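Local coordinates for protein esterase (PDB 3H2G) that degrades rice cell walls as an esterase of the bacterial pathogen Xanthomonas oryzae, with a probable alpha/beta-hydrolase fold, at residues Tyr51-Val56 and Asp124-Gly129; Ala147-Met152 and Met183-Glu188; Ala154-Leu159 and Gly168-Ser173; Val240-Thr245 and Gln312-Asn317; Asn318-Ala323 and Ala344-Ala349. All blocks are in the same frame, centred on the assembly; numbering follows the deposited sequence.

Contact 1 (Tyr51-Val56 and Asp124-Gly129)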
# COMPACT_ATOMS: atom_id res chain seq x y z
N TYR A 51 -2.12 7.27 16.86
CA TYR A 51 -1.09 6.67 17.69
C TYR A 51 0.28 7.30 17.52
O TYR A 51 0.52 8.06 16.58
CB TYR A 51 -0.99 5.17 17.39
CG TYR A 51 -0.68 4.87 15.93
CD1 TYR A 51 -1.67 4.94 14.95
CD2 TYR A 51 0.62 4.54 15.54
CE1 TYR A 51 -1.38 4.68 13.60
CE2 TYR A 51 0.93 4.29 14.20
CZ TYR A 51 -0.07 4.36 13.24
OH TYR A 51 0.23 4.11 11.91
N ALA A 52 1.17 6.98 18.45
CA ALA A 52 2.53 7.48 18.42
C ALA A 52 3.36 6.53 17.57
O ALA A 52 3.21 5.31 17.66
CB ALA A 52 3.09 7.56 19.84
N THR A 53 4.24 7.08 16.75
CA THR A 53 5.11 6.27 15.91
C THR A 53 6.39 7.06 15.66
O THR A 53 6.69 8.00 16.40
CB THR A 53 4.41 5.92 14.57
OG1 THR A 53 5.22 5.00 13.83
CG2 THR A 53 4.16 7.17 13.74
N ILE A 54 7.16 6.69 14.64
CA ILE A 54 8.40 7.41 14.34
C ILE A 54 8.46 7.96 12.93
O ILE A 54 7.79 7.46 12.02
CB ILE A 54 9.64 6.50 14.54
CG1 ILE A 54 9.45 5.19 13.77
CG2 ILE A 54 9.87 6.25 16.03
CD1 ILE A 54 10.70 4.33 13.71
N GLY A 55 9.28 8.99 12.76
CA GLY A 55 9.47 9.60 11.46
C GLY A 55 10.58 8.85 10.74
O GLY A 55 11.06 7.83 11.24
N VAL A 56 11.01 9.35 9.59
CA VAL A 56 12.05 8.68 8.82
C VAL A 56 13.42 8.73 9.48
O VAL A 56 14.32 7.98 9.11
CB VAL A 56 12.15 9.25 7.38
CG1 VAL A 56 10.79 9.17 6.69
CG2 VAL A 56 12.64 10.69 7.42
N ASP A 124 -2.81 5.08 8.00
CA ASP A 124 -3.01 6.01 6.91
C ASP A 124 -1.65 6.44 6.38
O ASP A 124 -1.55 7.08 5.34
CB ASP A 124 -3.82 7.23 7.36
CG ASP A 124 -5.30 6.91 7.54
OD1 ASP A 124 -5.87 6.25 6.64
OD2 ASP A 124 -5.89 7.31 8.56
N TYR A 125 -0.60 6.06 7.11
CA TYR A 125 0.80 6.36 6.78
C TYR A 125 1.23 7.73 7.30
O TYR A 125 0.39 8.59 7.58
CB TYR A 125 1.04 6.36 5.26
CG TYR A 125 0.80 5.05 4.53
CD1 TYR A 125 0.65 5.03 3.15
CD2 TYR A 125 0.75 3.83 5.22
CE1 TYR A 125 0.46 3.85 2.45
CE2 TYR A 125 0.56 2.63 4.53
CZ TYR A 125 0.42 2.65 3.14
OH TYR A 125 0.23 1.48 2.44
N LEU A 126 2.54 7.94 7.40
CA LEU A 126 3.07 9.22 7.85
C LEU A 126 2.68 10.31 6.85
O LEU A 126 2.74 10.09 5.64
CB LEU A 126 4.60 9.18 7.94
CG LEU A 126 5.29 8.44 9.09
CD1 LEU A 126 6.80 8.59 8.93
CD2 LEU A 126 4.85 9.02 10.42
N GLY A 127 2.27 11.47 7.35
CA GLY A 127 1.93 12.57 6.47
C GLY A 127 0.53 12.57 5.88
O GLY A 127 0.18 13.48 5.14
N LEU A 128 -0.26 11.55 6.19
CA LEU A 128 -1.62 11.45 5.66
C LEU A 128 -2.61 11.28 6.81
O LEU A 128 -2.21 10.99 7.94
CB LEU A 128 -1.73 10.27 4.70
CG LEU A 128 -0.79 10.32 3.50
CD1 LEU A 128 -0.86 9.01 2.73
CD2 LEU A 128 -1.15 11.51 2.60
N GLY A 129 -3.90 11.47 6.53
CA GLY A 129 -4.89 11.33 7.57
C GLY A 129 -4.64 12.35 8.67
O GLY A 129 -4.42 13.53 8.39
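Leu126 lays its two methyl groups against the backbone where strand 43-54 runs out. Leu126 CD1 lies 3.4 Å from the carbonyl O of Ile54 and 3.8 Å from CA of Gly55. CD2 turns to Thr53, with Leu126 CD2 3.9 Å from Thr53 CG2. The first torsion of Leu126 sets CG opposite its own carbonyl carbon (chi1 -75°) and points the chain at the strand. Both methyls lie near the Ile54 carbonyl, with CD2 of Leu126 3.7 Å from Ile54 O. Thr53 meets the leucine with its methyl. Its hydroxyl OG1 hydrogen-bonds Asp150 of helix 141-162. Leu126 is the second residue of a type II beta turn from Tyr125 to Leu128, closed by a weak bond from Leu128 N to Tyr125 O. Gly127 has the positive phi expected at the third position of such a turn. Leu126 also touches Ser143 of helix 141-162 and Ala61 of strand 60-71. The turn follows strand 119-123, so one leucine joins this loop to the end of strand 43-54, next to the outermost strand 7-16. Leucine methyls thus pack on a backbone carbonyl, a glycine CA and one threonine methyl, by van der Waals contact with no hydrogen bond across.

Contact 2 (Ala147-Met152 and Met183-Glu188)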
# COMPACT_ATOMS: atom_id res chain seq x y z
N ALA A 147 5.10 2.61 10.32
CA ALA A 147 3.74 3.11 10.49
C ALA A 147 2.75 1.95 10.61
O ALA A 147 1.83 2.00 11.42
CB ALA A 147 3.36 4.00 9.31
N THR A 148 2.95 0.92 9.80
CA THR A 148 2.07 -0.24 9.83
C THR A 148 2.22 -1.02 11.14
O THR A 148 1.23 -1.39 11.78
CB THR A 148 2.36 -1.17 8.64
OG1 THR A 148 2.12 -0.46 7.42
CG2 THR A 148 1.45 -2.40 8.69
N ILE A 149 3.46 -1.26 11.53
CA ILE A 149 3.75 -1.99 12.76
C ILE A 149 3.15 -1.27 13.97
O ILE A 149 2.51 -1.89 14.82
CB ILE A 149 5.27 -2.16 12.94
CG1 ILE A 149 5.77 -3.21 11.94
CG2 ILE A 149 5.60 -2.56 14.37
CD1 ILE A 149 7.29 -3.24 11.77
N ASP A 150 3.36 0.04 14.05
CA ASP A 150 2.85 0.81 15.17
C ASP A 150 1.33 0.94 15.17
O ASP A 150 0.71 1.12 16.22
CB ASP A 150 3.54 2.17 15.20
CG ASP A 150 5.01 2.06 15.59
OD1 ASP A 150 5.78 3.03 15.42
OD2 ASP A 150 5.40 0.98 16.09
N ALA A 151 0.72 0.84 13.99
CA ALA A 151 -0.74 0.90 13.88
C ALA A 151 -1.29 -0.39 14.48
O ALA A 151 -2.31 -0.38 15.17
CB ALA A 151 -1.16 1.02 12.42
N MET A 152 -0.61 -1.50 14.21
CA MET A 152 -1.03 -2.79 14.73
C MET A 152 -0.85 -2.83 16.25
O MET A 152 -1.66 -3.43 16.96
CB MET A 152 -0.22 -3.91 14.07
CG MET A 152 -0.44 -4.01 12.57
SD MET A 152 0.42 -5.42 11.83
CE MET A 152 -0.75 -6.67 12.12
N MET A 183 4.95 -5.91 1.95
CA MET A 183 6.21 -6.64 1.86
C MET A 183 7.30 -6.02 2.74
O MET A 183 8.08 -6.74 3.37
CB MET A 183 6.70 -6.71 0.41
CG MET A 183 7.95 -7.58 0.25
SD MET A 183 8.47 -7.82 -1.46
CE MET A 183 7.30 -9.07 -2.00
N ALA A 184 7.35 -4.69 2.78
CA ALA A 184 8.35 -4.00 3.59
C ALA A 184 8.10 -4.30 5.07
O ALA A 184 9.04 -4.45 5.86
CB ALA A 184 8.30 -2.50 3.34
N THR A 185 6.83 -4.37 5.44
CA THR A 185 6.45 -4.65 6.82
C THR A 185 6.80 -6.11 7.14
O THR A 185 7.28 -6.42 8.24
CB THR A 185 4.93 -4.43 7.02
OG1 THR A 185 4.60 -3.07 6.73
CG2 THR A 185 4.53 -4.75 8.46
N GLN A 186 6.58 -7.00 6.18
CA GLN A 186 6.90 -8.41 6.39
C GLN A 186 8.40 -8.57 6.62
O GLN A 186 8.82 -9.30 7.52
CB GLN A 186 6.49 -9.23 5.17
CG GLN A 186 6.99 -10.66 5.23
CD GLN A 186 6.69 -11.44 3.96
OE1 GLN A 186 6.15 -10.90 2.99
NE2 GLN A 186 7.04 -12.72 3.96
N ARG A 187 9.20 -7.90 5.81
CA ARG A 187 10.65 -7.99 5.93
C ARG A 187 11.12 -7.53 7.31
O ARG A 187 11.98 -8.16 7.92
CB ARG A 187 11.33 -7.16 4.84
CG ARG A 187 12.86 -7.28 4.85
CD ARG A 187 13.50 -6.49 3.73
NE ARG A 187 13.25 -5.06 3.86
CZ ARG A 187 13.75 -4.14 3.04
NH1 ARG A 187 14.54 -4.51 2.03
NH2 ARG A 187 13.48 -2.86 3.23
N GLU A 188 10.55 -6.43 7.79
CA GLU A 188 10.92 -5.87 9.09
C GLU A 188 10.54 -6.76 10.26
O GLU A 188 11.32 -6.95 11.19
CB GLU A 188 10.29 -4.48 9.25
CG GLU A 188 10.59 -3.78 10.57
CD GLU A 188 12.08 -3.55 10.80
OE1 GLU A 188 12.83 -3.45 9.81
OE2 GLU A 188 12.48 -3.45 11.98
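Thr185 reaches from helix 177-192 into the face of helix 141-162, and its two branches meet different things. Its CB carries OG1 and CG2. Thr185 OG1 lies 3.5 Å from Thr148 CB and 3.7 Å from Thr148 OG1, but that pair of hydroxyls is not bonded. Each bonds back into its own helix instead: OG1 of Thr185 to the carbonyl of Thr181, and OG1 of Thr148 to the carbonyl of Glu144. CG2 of Thr185 is opposite the backbone N, and OG1 stands beside that N (chi1 -60°), the rotation that lets the hydroxyl reach back one helical turn. The methyl then packs against its neighbours, with Thr185 CG2 3.9 Å from Thr148 CG2 and 4.0 Å from Ile149 CG1. Thr185 thus turns its oxygen to Thr148 CB and its methyl to Thr148 CG2, while both hydroxyls are satisfied within their helices. Next to Thr148, Ile149 sends CD1 at about a right angle across Glu188, about one turn beyond Thr185. Ile149 CD1 comes within 3.6 Å of Glu188 CG. The glutamate chain bends at its second torsion (chi2 60°), and its methylene carbons make the contact. The helix axes pass 10.1 Å apart at a crossing angle of -74°, and their CA atoms come closest at Thr148 and Thr185. Strand 169-175, the probable nucleophile elbow (GxSxG, with Ser176) and helix 177-192 follow in order, packed beside helix 141-162 on the sheet. This topology is consistent with an alpha/beta-hydrolase fold.

Contact 3 (Ala154-Leu159 and Gly168-Ser173)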
# COMPACT_ATOMS: atom_id res chain seq x y z
N ALA A 154 -1.02 -0.22 18.31
CA ALA A 154 -2.08 0.61 18.88
C ALA A 154 -3.45 -0.06 18.76
O ALA A 154 -4.26 -0.01 19.69
CB ALA A 154 -2.10 1.97 18.19
N ALA A 155 -3.70 -0.70 17.62
CA ALA A 155 -4.97 -1.40 17.42
C ALA A 155 -5.13 -2.50 18.46
O ALA A 155 -6.23 -2.74 18.96
CB ALA A 155 -5.02 -1.99 16.01
N ARG A 156 -4.03 -3.18 18.79
CA ARG A 156 -4.09 -4.25 19.78
C ARG A 156 -4.53 -3.71 21.14
O ARG A 156 -5.17 -4.42 21.93
CB ARG A 156 -2.73 -4.95 19.90
CG ARG A 156 -2.53 -6.03 18.85
CD ARG A 156 -1.16 -6.68 18.94
NE ARG A 156 -1.10 -7.96 18.22
CZ ARG A 156 -0.00 -8.68 18.07
NH1 ARG A 156 1.15 -8.26 18.58
NH2 ARG A 156 -0.04 -9.84 17.42
N SER A 157 -4.19 -2.46 21.42
CA SER A 157 -4.59 -1.84 22.68
C SER A 157 -6.10 -1.60 22.65
O SER A 157 -6.79 -1.81 23.65
CB SER A 157 -3.85 -0.52 22.89
OG SER A 157 -2.46 -0.76 23.05
N VAL A 158 -6.61 -1.18 21.50
CA VAL A 158 -8.04 -0.95 21.36
C VAL A 158 -8.75 -2.29 21.52
O VAL A 158 -9.75 -2.40 22.23
CB VAL A 158 -8.39 -0.37 19.96
CG1 VAL A 158 -9.91 -0.26 19.81
CG2 VAL A 158 -7.75 1.00 19.79
N LEU A 159 -8.21 -3.32 20.87
CA LEU A 159 -8.79 -4.65 20.93
C LEU A 159 -8.74 -5.24 22.35
O LEU A 159 -9.68 -5.92 22.77
CB LEU A 159 -8.07 -5.57 19.94
CG LEU A 159 -8.25 -5.14 18.48
CD1 LEU A 159 -7.16 -5.75 17.61
CD2 LEU A 159 -9.64 -5.56 18.01
N GLY A 168 -3.83 -14.72 17.91
CA GLY A 168 -2.40 -14.55 18.10
C GLY A 168 -1.71 -14.59 16.74
O GLY A 168 -0.58 -14.14 16.59
N LYS A 169 -2.40 -15.14 15.75
CA LYS A 169 -1.85 -15.23 14.41
C LYS A 169 -1.94 -13.88 13.72
O LYS A 169 -2.95 -13.18 13.84
CB LYS A 169 -2.58 -16.29 13.59
CG LYS A 169 -2.45 -17.70 14.17
CD LYS A 169 -3.07 -18.74 13.25
CE LYS A 169 -3.10 -20.12 13.90
NZ LYS A 169 -1.75 -20.62 14.25
N VAL A 170 -0.89 -13.52 13.00
CA VAL A 170 -0.84 -12.24 12.30
C VAL A 170 -0.61 -12.47 10.81
O VAL A 170 0.10 -13.38 10.40
CB VAL A 170 0.30 -11.36 12.85
CG1 VAL A 170 0.36 -10.03 12.10
CG2 VAL A 170 0.09 -11.13 14.34
N MET A 171 -1.23 -11.62 9.99
CA MET A 171 -1.10 -11.71 8.55
C MET A 171 -0.92 -10.32 7.98
O MET A 171 -1.20 -9.32 8.66
CB MET A 171 -2.35 -12.36 7.95
CG MET A 171 -2.59 -13.78 8.42
SD MET A 171 -4.04 -14.47 7.63
CE MET A 171 -4.45 -15.81 8.76
N LEU A 172 -0.46 -10.25 6.74
CA LEU A 172 -0.24 -8.97 6.08
C LEU A 172 -0.70 -9.01 4.64
O LEU A 172 -0.62 -10.04 3.98
CB LEU A 172 1.25 -8.61 6.10
CG LEU A 172 1.93 -8.34 7.44
CD1 LEU A 172 3.44 -8.28 7.25
CD2 LEU A 172 1.39 -7.04 8.02
N SER A 173 -1.17 -7.87 4.15
CA SER A 173 -1.59 -7.73 2.76
C SER A 173 -1.65 -6.24 2.46
O SER A 173 -1.53 -5.41 3.36
CB SER A 173 -2.95 -8.39 2.52
OG SER A 173 -3.21 -8.46 1.12
O HOH W 1 1.36 -12.48 17.44
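This is a sparse, partly water-mediated contact between helix 141-162 and the beginning of strand 169-175, toward the outside of the fold. Arg156 alone carries the helix side. Its chain runs extended from CG to NE, with CG beside the backbone N (chi1 -84°), and this brings the guanidinium across to the strand. Arg156 NH2 lies 3.3 Å from Val170 CG2. The methyl lies oblique to the guanidinium plane, while the side chains as a whole cross at about a right angle. The carbonyl of Gly168 is too far for a direct bond. One water fills the gap: it accepts from Arg156 NH2 at 3.0 Å and donates to Gly168 O at 2.7 Å. The other terminal nitrogen, NH1 of Arg156, hydrogen-bonds the carbonyl of Glu196, so the guanidinium is held from two directions. Gly168 has a positive phi (105°) at a corner of the chain. Val170 is buried, and its other branch, CG1, packs against Met152 of the same helix. Arg156 also touches Leu81 of strand 79-85 and Phe197. In the central sheet, strand 169-175 lies between parallel strands 79-85 and 198-205. Helix 141-162 covers it on one face and also packs against strand 7-16 through Ala154 and Val158.

Contact 4 (Val240-Thr245 and Gln312-Asn317)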
# COMPACT_ATOMS: atom_id res chain seq x y z
N VAL A 240 9.22 13.93 -5.54
CA VAL A 240 9.01 14.90 -4.46
C VAL A 240 9.18 14.24 -3.09
O VAL A 240 9.83 14.80 -2.20
CB VAL A 240 7.60 15.54 -4.57
CG1 VAL A 240 7.29 16.35 -3.33
CG2 VAL A 240 7.54 16.42 -5.81
N ALA A 241 8.61 13.06 -2.91
CA ALA A 241 8.71 12.35 -1.64
C ALA A 241 10.14 11.91 -1.34
O ALA A 241 10.61 12.06 -0.21
CB ALA A 241 7.78 11.13 -1.64
N MET A 242 10.84 11.37 -2.33
CA MET A 242 12.21 10.93 -2.11
C MET A 242 13.11 12.11 -1.76
O MET A 242 14.07 11.96 -1.00
CB MET A 242 12.75 10.19 -3.33
CG MET A 242 12.13 8.81 -3.53
SD MET A 242 12.39 7.70 -2.12
CE MET A 242 11.27 6.35 -2.51
N GLN A 243 12.81 13.29 -2.31
CA GLN A 243 13.59 14.48 -2.00
C GLN A 243 13.34 14.86 -0.54
O GLN A 243 14.27 15.21 0.19
CB GLN A 243 13.20 15.64 -2.92
CG GLN A 243 13.75 17.01 -2.50
CD GLN A 243 15.26 17.00 -2.28
OE1 GLN A 243 16.00 16.39 -3.05
NE2 GLN A 243 15.71 17.67 -1.23
N HIS A 244 12.09 14.78 -0.09
CA HIS A 244 11.76 15.11 1.29
C HIS A 244 12.45 14.14 2.24
O HIS A 244 13.04 14.53 3.25
CB HIS A 244 10.25 15.01 1.54
CG HIS A 244 9.44 16.11 0.93
ND1 HIS A 244 9.71 17.44 1.14
CD2 HIS A 244 8.33 16.07 0.15
CE1 HIS A 244 8.80 18.18 0.53
NE2 HIS A 244 7.95 17.37 -0.08
N THR A 245 12.35 12.85 1.92
CA THR A 245 12.93 11.80 2.74
C THR A 245 14.45 11.78 2.79
O THR A 245 15.04 11.75 3.87
CB THR A 245 12.44 10.41 2.25
OG1 THR A 245 11.01 10.38 2.25
CG2 THR A 245 12.97 9.30 3.16
N GLN A 312 18.90 6.24 -7.27
CA GLN A 312 19.55 5.67 -6.09
C GLN A 312 18.56 5.55 -4.93
O GLN A 312 18.56 4.56 -4.20
CB GLN A 312 20.72 6.55 -5.64
CG GLN A 312 21.97 6.47 -6.51
CD GLN A 312 22.78 5.21 -6.26
OE1 GLN A 312 22.99 4.81 -5.11
NE2 GLN A 312 23.25 4.58 -7.33
N ASP A 313 17.71 6.56 -4.76
CA ASP A 313 16.73 6.53 -3.69
C ASP A 313 15.69 5.44 -3.93
O ASP A 313 15.21 4.81 -2.98
CB ASP A 313 16.04 7.90 -3.56
CG ASP A 313 16.99 8.98 -3.08
OD1 ASP A 313 18.09 8.65 -2.58
OD2 ASP A 313 16.63 10.17 -3.17
N LEU A 314 15.35 5.20 -5.19
CA LEU A 314 14.40 4.14 -5.51
C LEU A 314 15.04 2.79 -5.18
O LEU A 314 14.39 1.89 -4.64
CB LEU A 314 14.02 4.17 -7.00
CG LEU A 314 13.19 5.35 -7.50
CD1 LEU A 314 13.02 5.23 -9.01
CD2 LEU A 314 11.82 5.37 -6.81
N ALA A 315 16.32 2.65 -5.52
CA ALA A 315 17.04 1.41 -5.26
C ALA A 315 17.11 1.09 -3.76
O ALA A 315 17.03 -0.08 -3.37
CB ALA A 315 18.45 1.49 -5.85
N ARG A 316 17.25 2.11 -2.93
CA ARG A 316 17.32 1.89 -1.49
C ARG A 316 16.00 1.32 -0.99
O ARG A 316 15.93 0.74 0.09
CB ARG A 316 17.59 3.20 -0.74
CG ARG A 316 18.92 3.86 -1.06
CD ARG A 316 19.16 5.02 -0.12
NE ARG A 316 20.32 5.83 -0.51
CZ ARG A 316 20.78 6.86 0.19
NH1 ARG A 316 20.19 7.20 1.33
NH2 ARG A 316 21.83 7.54 -0.24
N ASN A 317 14.96 1.48 -1.80
CA ASN A 317 13.66 0.98 -1.42
C ASN A 317 13.19 -0.24 -2.20
O ASN A 317 11.99 -0.53 -2.27
CB ASN A 317 12.65 2.13 -1.45
CG ASN A 317 12.90 3.13 -0.32
OD1 ASN A 317 12.59 2.85 0.84
ND2 ASN A 317 13.49 4.27 -0.65
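Met242 fills the tight part of this contact, running alongside Asp313 and reaching Asn317 with its sulfur and methyl. Its chain bends at the second torsion (chi2 -59°), which lays SD beside the aspartate, with Met242 SD 3.9 Å from Asp313 CB. Beyond the sulfur, Met242 CE lies 3.6 Å from Asn317 ND2. The amide of Asn317 is fixed by its own segment: Asn317 ND2 donates to Asp313 O at 2.9 Å, at an N-H...O angle of 147°, and also bonds Tyr246 OH. Its OD1 accepts from the backbone N of Ser141. The methionine therefore packs on an amide whose polar atoms already have partners. The carboxylate of Asp313 lies beside Met242 without a bond: Asp313 OD2 stays 3.8 Å from Met242 O, while OD1 hydrogen-bonds Asn248 ND2. The looser part begins at Leu314, which the methyl only grazes, with Met242 CE 4.4 Å from Leu314 CD2. Away from the buried row, Gln312 and Arg316 of the same helix are exposed and reach nothing on segment 240-245. No hydrogen bond crosses from one segment to the other. Helix 231-246 and helix 309-316 meet here in the C-terminal half of each. Helix 211-218 adds cover through Leu211 and Phe215, which touch Leu314, and the loop with Tyr135, Pro137 and Tyr138 packs on helix 231-246.

Contact 5 (Asn318-Ala323 and Ala344-Ala349)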
# COMPACT_ATOMS: atom_id res chain seq x y z
N ASN A 318 14.14 -0.95 -2.79
CA ASN A 318 13.81 -2.19 -3.49
C ASN A 318 13.54 -3.18 -2.37
O ASN A 318 14.04 -3.01 -1.26
CB ASN A 318 15.01 -2.73 -4.30
CG ASN A 318 15.18 -2.03 -5.62
OD1 ASN A 318 14.22 -1.58 -6.23
ND2 ASN A 318 16.43 -1.97 -6.09
N LEU A 319 12.74 -4.20 -2.65
CA LEU A 319 12.41 -5.22 -1.65
C LEU A 319 12.75 -6.59 -2.23
O LEU A 319 11.95 -7.53 -2.15
CB LEU A 319 10.92 -5.15 -1.31
CG LEU A 319 10.52 -3.89 -0.54
CD1 LEU A 319 9.00 -3.76 -0.48
CD2 LEU A 319 11.11 -3.97 0.87
N LEU A 320 13.95 -6.71 -2.78
CA LEU A 320 14.39 -7.94 -3.43
C LEU A 320 15.46 -8.76 -2.72
O LEU A 320 15.41 -9.99 -2.73
CB LEU A 320 14.89 -7.61 -4.84
CG LEU A 320 13.98 -6.77 -5.74
CD1 LEU A 320 14.73 -6.37 -7.01
CD2 LEU A 320 12.72 -7.57 -6.09
N GLU A 321 16.43 -8.08 -2.12
CA GLU A 321 17.55 -8.77 -1.48
C GLU A 321 17.36 -9.30 -0.06
O GLU A 321 17.96 -8.80 0.89
CB GLU A 321 18.78 -7.87 -1.52
CG GLU A 321 19.15 -7.43 -2.93
CD GLU A 321 20.42 -6.62 -2.97
OE1 GLU A 321 20.52 -5.62 -2.22
OE2 GLU A 321 21.32 -6.97 -3.77
N TRP A 322 16.52 -10.32 0.07
CA TRP A 322 16.28 -10.96 1.35
C TRP A 322 15.61 -12.30 1.13
O TRP A 322 15.23 -12.64 0.01
CB TRP A 322 15.43 -10.06 2.26
CG TRP A 322 14.08 -9.70 1.74
CD1 TRP A 322 13.79 -8.96 0.63
CD2 TRP A 322 12.82 -10.04 2.33
NE1 TRP A 322 12.43 -8.82 0.49
CE2 TRP A 322 11.81 -9.47 1.53
CE3 TRP A 322 12.44 -10.77 3.47
CZ2 TRP A 322 10.45 -9.60 1.82
CZ3 TRP A 322 11.08 -10.90 3.77
CH2 TRP A 322 10.11 -10.32 2.94
N ALA A 323 15.49 -13.08 2.20
CA ALA A 323 14.88 -14.40 2.12
C ALA A 323 13.64 -14.49 2.99
O ALA A 323 13.74 -14.65 4.21
CB ALA A 323 15.91 -15.46 2.54
N ALA A 344 6.67 -9.18 -9.36
CA ALA A 344 6.51 -10.39 -8.57
C ALA A 344 7.46 -11.49 -9.05
O ALA A 344 8.06 -12.21 -8.25
CB ALA A 344 5.07 -10.88 -8.64
N GLN A 345 7.60 -11.61 -10.37
CA GLN A 345 8.48 -12.61 -10.96
C GLN A 345 9.93 -12.34 -10.57
O GLN A 345 10.67 -13.27 -10.22
CB GLN A 345 8.33 -12.59 -12.49
CG GLN A 345 6.98 -13.12 -12.97
CD GLN A 345 6.64 -12.71 -14.38
OE1 GLN A 345 5.72 -13.27 -15.00
NE2 GLN A 345 7.35 -11.72 -14.91
N THR A 346 10.33 -11.07 -10.63
CA THR A 346 11.68 -10.67 -10.26
C THR A 346 11.91 -10.95 -8.78
O THR A 346 12.95 -11.47 -8.39
CB THR A 346 11.90 -9.16 -10.53
OG1 THR A 346 11.80 -8.90 -11.93
CG2 THR A 346 13.28 -8.73 -10.04
N ALA A 347 10.94 -10.59 -7.95
CA ALA A 347 11.05 -10.80 -6.52
C ALA A 347 11.26 -12.28 -6.19
O ALA A 347 12.19 -12.64 -5.47
CB ALA A 347 9.81 -10.28 -5.81
N ILE A 348 10.40 -13.13 -6.73
CA ILE A 348 10.49 -14.56 -6.47
C ILE A 348 11.82 -15.15 -6.92
O ILE A 348 12.41 -15.98 -6.23
CB ILE A 348 9.31 -15.31 -7.13
CG1 ILE A 348 8.02 -14.98 -6.37
CG2 ILE A 348 9.55 -16.83 -7.10
CD1 ILE A 348 6.76 -15.55 -6.98
N ALA A 349 12.31 -14.72 -8.08
CA ALA A 349 13.59 -15.23 -8.56
C ALA A 349 14.68 -14.85 -7.55
O ALA A 349 15.54 -15.66 -7.22
CB ALA A 349 13.91 -14.64 -9.93
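A loop packed on a helix of the central sheet's flank makes this contact. The loop runs from helix 309-316 to strand 328-332, and Leu320 is its reaching side chain. Leu320 CG, opposite the carbonyl carbon (chi1 -51°), carries the branched end over to helix 342-353. CD2 lies on the helix backbone, with Leu320 CD2 3.7 Å from Ala347 CA and 4.0 Å from Ala347 CB. The small alanine side chain lets the methyl come this near the helix. CD1 turns to the neighbouring residue, with Leu320 CD1 4.1 Å from Thr346 CG2. Thr346 offers its methyl there, while its OG1 hydrogen-bonds the carbonyl of Lys342 one turn back. No hydrogen bond joins the two segments. The loop also braces itself: Trp322 NE1 donates to Leu319 O at 3.0 Å, approaching from well above the carbonyl plane, while Glu321 centres an inverse gamma turn. Trp322 meets Phe351 edge-to-face, a second link to helix 342-353. On another side, Leu319 and Trp322 touch Met183 of helix 177-192. The loop thus lies between helices 177-192 and 342-353. The latter rests on strands 328-332 and 359-363 through Ala344 and Ile348.

How the contacts relate
Contacts 1, 2 and 4 are buried, while contacts 3 and 5 are partly buried. Contacts 2 and 3 share helix 141-162, and Thr185 and Gln186 of contact 2 rest on Leu172 of contact 3's strand. Contact 1 meets the shared helix where Tyr51 packs on Ala151 and Ala154. Contact 4 joins helices outside the sheet; it touches contact 1 where Val56 packs on Thr245. Its second segment runs straight into contact 5, whose Leu319 and Trp322 also pack on Arg187 of contact 2. All five lack direct hydrogen bonds across their segments. Contacts 1 and 5 set leucine methyls on backbone and small side chains, contact 2 packs threonine, isoleucine and glutamate, contact 4 mixes thioether and amide, and contact 3 uses water.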